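NDP-N-acetyl-D-galactosaminuronic acid dehydrogenase (Methanosarcina mazei Go1, PDB 3G79) probably oxidises UDP-N-acetyl-alpha-D-mannosamine to UDP-N-acetyl-alpha-D-mannosaminouronate, using two NAD(+) per sugar. Local coordinates at residues 121-124 with 125-128; 147-150 with 151-155. All coordinates share one frame; numbering follows the deposited sequence.

Interaction 1. Residues 121-124 with 125-128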
loop_
_atom_site.group_PDB
_atom_site.type_symbol
_atom_site.label_atom_id
_atom_site.label_comp_id
_atom_site.label_asym_id
_atom_site.label_seq_id
_atom_site.Cartn_x
_atom_site.Cartn_y
_atom_site.Cartn_z
ATOM N N PRO A 121 13.623 -13.806 -18.426
ATOM C CA PRO A 121 13.117 -13.898 -19.797
ATOM C C PRO A 121 14.153 -14.482 -20.766
ATOM O O PRO A 121 15.342 -14.534 -20.425
ATOM C CB PRO A 121 12.832 -12.445 -20.148
ATOM C CG PRO A 121 12.545 -11.808 -18.841
ATOM C CD PRO A 121 13.530 -12.429 -17.907
ATOM N N ASP A 122 13.706 -14.951 -21.936
ATOM C CA ASP A 122 14.639 -15.333 -23.008
ATOM C C ASP A 122 14.934 -14.099 -23.836
ATOM O O ASP A 122 14.136 -13.694 -24.670
ATOM C CB ASP A 122 14.105 -16.468 -23.902
ATOM C CG ASP A 122 15.026 -16.776 -25.092
ATOM O OD1 ASP A 122 16.250 -16.482 -25.003
ATOM O OD2 ASP A 122 14.525 -17.312 -26.113
ATOM N N PHE A 123 16.100 -13.528 -23.575
ATOM C CA PHE A 123 16.582 -12.333 -24.226
ATOM C C PHE A 123 17.303 -12.545 -25.581
ATOM O O PHE A 123 17.841 -11.576 -26.143
ATOM C CB PHE A 123 17.536 -11.614 -23.265
ATOM C CG PHE A 123 16.864 -11.010 -22.055
ATOM C CD1 PHE A 123 15.731 -10.212 -22.191
ATOM C CD2 PHE A 123 17.409 -11.199 -20.777
ATOM C CE1 PHE A 123 15.119 -9.614 -21.067
ATOM C CE2 PHE A 123 16.821 -10.624 -19.645
ATOM C CZ PHE A 123 15.667 -9.823 -19.790
ATOM N N SER A 124 17.306 -13.766 -26.121
ATOM C CA SER A 124 18.211 -14.074 -27.229
ATOM C C SER A 124 17.968 -13.202 -28.471
ATOM O O SER A 124 18.909 -12.593 -29.001
ATOM C CB SER A 124 18.335 -15.605 -27.519
ATOM O OG SER A 124 17.254 -16.161 -28.264
ATOM N N ALA A 125 16.726 -13.118 -28.916
ATOM C CA ALA A 125 16.374 -12.203 -29.989
ATOM C C ALA A 125 16.701 -10.729 -29.649
ATOM O O ALA A 125 17.057 -9.935 -30.565
ATOM C CB ALA A 125 14.895 -12.343 -30.358
ATOM N N LEU A 126 16.585 -10.368 -28.363
ATOM C CA LEU A 126 16.830 -8.980 -27.924
ATOM C C LEU A 126 18.291 -8.722 -28.064
ATOM O O LEU A 126 18.704 -7.705 -28.621
ATOM C CB LEU A 126 16.444 -8.743 -26.448
ATOM C CG LEU A 126 17.009 -7.459 -25.827
ATOM C CD1 LEU A 126 16.437 -6.238 -26.591
ATOM C CD2 LEU A 126 16.809 -7.364 -24.308
ATOM N N ILE A 127 19.088 -9.662 -27.566
ATOM C CA ILE A 127 20.514 -9.461 -27.609
ATOM C C ILE A 127 20.993 -9.512 -29.057
ATOM O O ILE A 127 21.930 -8.811 -29.416
ATOM C CB ILE A 127 21.332 -10.402 -26.702
ATOM C CG1 ILE A 127 21.856 -11.568 -27.509
ATOM C CG2 ILE A 127 20.606 -10.839 -25.444
ATOM C CD1 ILE A 127 23.317 -11.778 -27.275
ATOM N N ASP A 128 20.344 -10.309 -29.896
ATOM C CA ASP A 128 20.682 -10.286 -31.309
ATOM C C ASP A 128 20.482 -8.895 -31.885
ATOM O O ASP A 128 21.299 -8.433 -32.659
ATOM C CB ASP A 128 19.824 -11.265 -32.080
ATOM C CG ASP A 128 20.466 -12.626 -32.218
ATOM O OD1 ASP A 128 21.076 -13.130 -31.229
ATOM O OD2 ASP A 128 20.346 -13.180 -33.335
#
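Phe123 and Ser124 turn their carbonyls onto the amides of Leu126, Ile127 and Asp128, and the chain winds into helix 124-136 of the NAD-binding domain. Phe123 sits at the N-cap position, and just before it Asp122 makes an Asx turn: its OD1 accepts from Ser124 N at 3.1 Å, the donor standing above the carboxylate plane, 59° out of it. One amide of the first turn is thereby satisfied by a side chain.

Ala125 follows with its methyl on the exposed outer side of the turn. Leu126 comes next, and its N makes a weak, bent bond to Phe123 O. With CG anti to the backbone N (chi1 164°), Leu126 runs alongside Phe123 in the same direction, and its CD2 comes to 3.7 Å from Phe123 CD1, approaching the ring obliquely. On one face of that ring lies Pro121 CB, 3.7 Å above the plane of Phe123 and offset toward the rim, so Pro121 and Leu126, one before and one after it, both touch the ring. Leu126 itself is buried and also touches Ser147.

Ile127 N gives the straighter bond to Phe123 O, 2.7 Å long and lying nearly on the extension of the carbonyl; one oxygen thus serves two successive amides, the second much more firmly. The side chain of Ile127 brings CG2 to 3.8 Å from Phe123 CB and also touches Met157 and Ile161 of helix 154-166.

The i to i+4 pattern, begun at Ile127, continues at Asp128. The carboxylate, which has a weak, long ion pair with Arg131, comes close to Ser124 O without bonding it; the backbone N of Asp128 donates to Ser124 O at 2.8 Å, tilted 21° from the carbonyl plane.

Interaction 2. Residues 147-150 with 151-155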
loop_
_atom_site.group_PDB
_atom_site.type_symbol
_atom_site.label_atom_id
_atom_site.label_comp_id
_atom_site.label_asym_id
_atom_site.label_seq_id
_atom_site.Cartn_x
_atom_site.Cartn_y
_atom_site.Cartn_z
ATOM N N SER A 147 12.325 -2.870 -24.810
ATOM C CA SER A 147 11.941 -4.207 -24.274
ATOM C C SER A 147 12.041 -4.233 -22.735
ATOM O O SER A 147 12.904 -3.603 -22.138
ATOM C CB SER A 147 12.817 -5.328 -24.849
ATOM O OG SER A 147 12.961 -5.259 -26.275
ATOM N N THR A 148 11.145 -4.975 -22.092
ATOM C CA THR A 148 11.159 -5.140 -20.636
ATOM C C THR A 148 12.455 -5.842 -20.202
ATOM O O THR A 148 12.724 -6.950 -20.626
ATOM C CB THR A 148 9.898 -5.943 -20.206
ATOM O OG1 THR A 148 8.713 -5.180 -20.493
ATOM C CG2 THR A 148 9.956 -6.327 -18.721
ATOM N N ILE A 149 13.278 -5.174 -19.402
ATOM C CA ILE A 149 14.565 -5.745 -18.980
ATOM C C ILE A 149 14.663 -5.774 -17.469
ATOM O O ILE A 149 13.775 -5.251 -16.798
ATOM C CB ILE A 149 15.773 -5.035 -19.608
ATOM C CG1 ILE A 149 15.670 -3.513 -19.406
ATOM C CG2 ILE A 149 15.897 -5.441 -21.108
ATOM C CD1 ILE A 149 16.833 -2.659 -20.043
ATOM N N THR A 150 15.708 -6.399 -16.931
ATOM C CA THR A 150 15.873 -6.514 -15.476
ATOM C C THR A 150 16.842 -5.496 -14.977
ATOM O O THR A 150 17.797 -5.163 -15.676
ATOM C CB THR A 150 16.443 -7.882 -15.055
ATOM O OG1 THR A 150 17.766 -8.025 -15.592
ATOM C CG2 THR A 150 15.589 -8.971 -15.567
ATOM N N PRO A 151 16.659 -5.039 -13.733
ATOM C CA PRO A 151 17.603 -4.040 -13.305
ATOM C C PRO A 151 19.039 -4.420 -13.629
ATOM O O PRO A 151 19.461 -5.515 -13.270
ATOM C CB PRO A 151 17.383 -3.992 -11.789
ATOM C CG PRO A 151 15.896 -4.215 -11.674
ATOM C CD PRO A 151 15.586 -5.242 -12.741
ATOM N N GLY A 152 19.773 -3.501 -14.260
ATOM C CA GLY A 152 21.213 -3.633 -14.446
ATOM C C GLY A 152 21.567 -3.989 -15.882
ATOM O O GLY A 152 22.722 -3.979 -16.259
ATOM N N THR A 153 20.556 -4.298 -16.683
ATOM C CA THR A 153 20.750 -4.635 -18.088
ATOM C C THR A 153 21.323 -3.461 -18.941
ATOM O O THR A 153 22.352 -3.621 -19.630
ATOM C CB THR A 153 19.430 -5.186 -18.663
ATOM O OG1 THR A 153 18.964 -6.271 -17.831
ATOM C CG2 THR A 153 19.601 -5.627 -20.130
ATOM N N THR A 154 20.692 -2.285 -18.880
ATOM C CA THR A 154 21.197 -1.136 -19.619
ATOM C C THR A 154 22.682 -0.845 -19.372
ATOM O O THR A 154 23.476 -0.843 -20.331
ATOM C CB THR A 154 20.357 0.120 -19.392
ATOM O OG1 THR A 154 19.009 -0.225 -19.621
ATOM C CG2 THR A 154 20.720 1.234 -20.391
ATOM N N GLU A 155 23.038 -0.590 -18.110
ATOM C CA GLU A 155 24.417 -0.230 -17.740
ATOM C C GLU A 155 25.324 -1.460 -17.773
ATOM O O GLU A 155 26.540 -1.338 -17.752
ATOM C CB GLU A 155 24.481 0.373 -16.333
ATOM C CG GLU A 155 23.619 1.602 -16.100
ATOM C CD GLU A 155 24.338 2.889 -16.386
ATOM O OE1 GLU A 155 25.502 2.824 -16.858
ATOM O OE2 GLU A 155 23.753 3.975 -16.156
#
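The flat group between Thr150 and Thr153 is the peptide carbonyl of Thr150, and Thr153 grips its oxygen twice. Thr153 OG1 donates at 2.7 Å to Thr150 O from within the carbonyl plane, on a lone pair, while Thr153 N reaches the same Thr150 O at 3.1 Å from almost straight ahead (C=O...N 164°). The Thr150 side chain crosses that of Thr153 at about a right angle, with Thr150 OG1 3.1 Å from Thr153 OG1. The hydroxyl of Thr153 gets to the carbonyl because OG1 is anti to its own carbonyl carbon (chi1 -53°), beside the backbone N.

The bond from Thr153 N closes a type II beta turn with Pro151 and Gly152 at its corners, in the loop that leads from strand 142-145 of the Rossmann-type sheet to helix 154-166. At the backbone angles of Gly152 (phi 106°) a CB would collide with the carbonyl O of Pro151, which calls for glycine. Glu232 of helix 228-258 accepts from Gly152 N and Thr154 N.

Replacing Thr153 with a valine would probably leave Thr150 O without its in-plane donor, held within the turn by the backbone N alone.

Just before the turn, Ile149 packs against the apolar part of Thr153: CB lies 3.8 Å from Thr153 CB, and Ile149 CG2 is 3.8 Å from Thr153 CG2. The isoleucine stretches on until its CD1 is 3.3 Å from Thr154 OG1.

Overall arrangement
Both interactions lie in the NAD-binding domain, in series along the chain, and each leads from a loop after a parallel strand into a helix: 104-107 to 124-136, and 142-145 to 154-166. Interaction 1 is a surface contact in which an Asx turn and backbone carbonyls start the helix; interaction 2 is partly buried and depends on a beta turn reinforced by a side-chain hydroxyl. Their centres are 12 Å apart, yet they touch. Leu126 CD2 packs 3.8 Å from Ile149 CG2, and Phe123 CE1 lies 3.6 Å from Thr148 O, so the apolar side of the first helix start rests on the second loop.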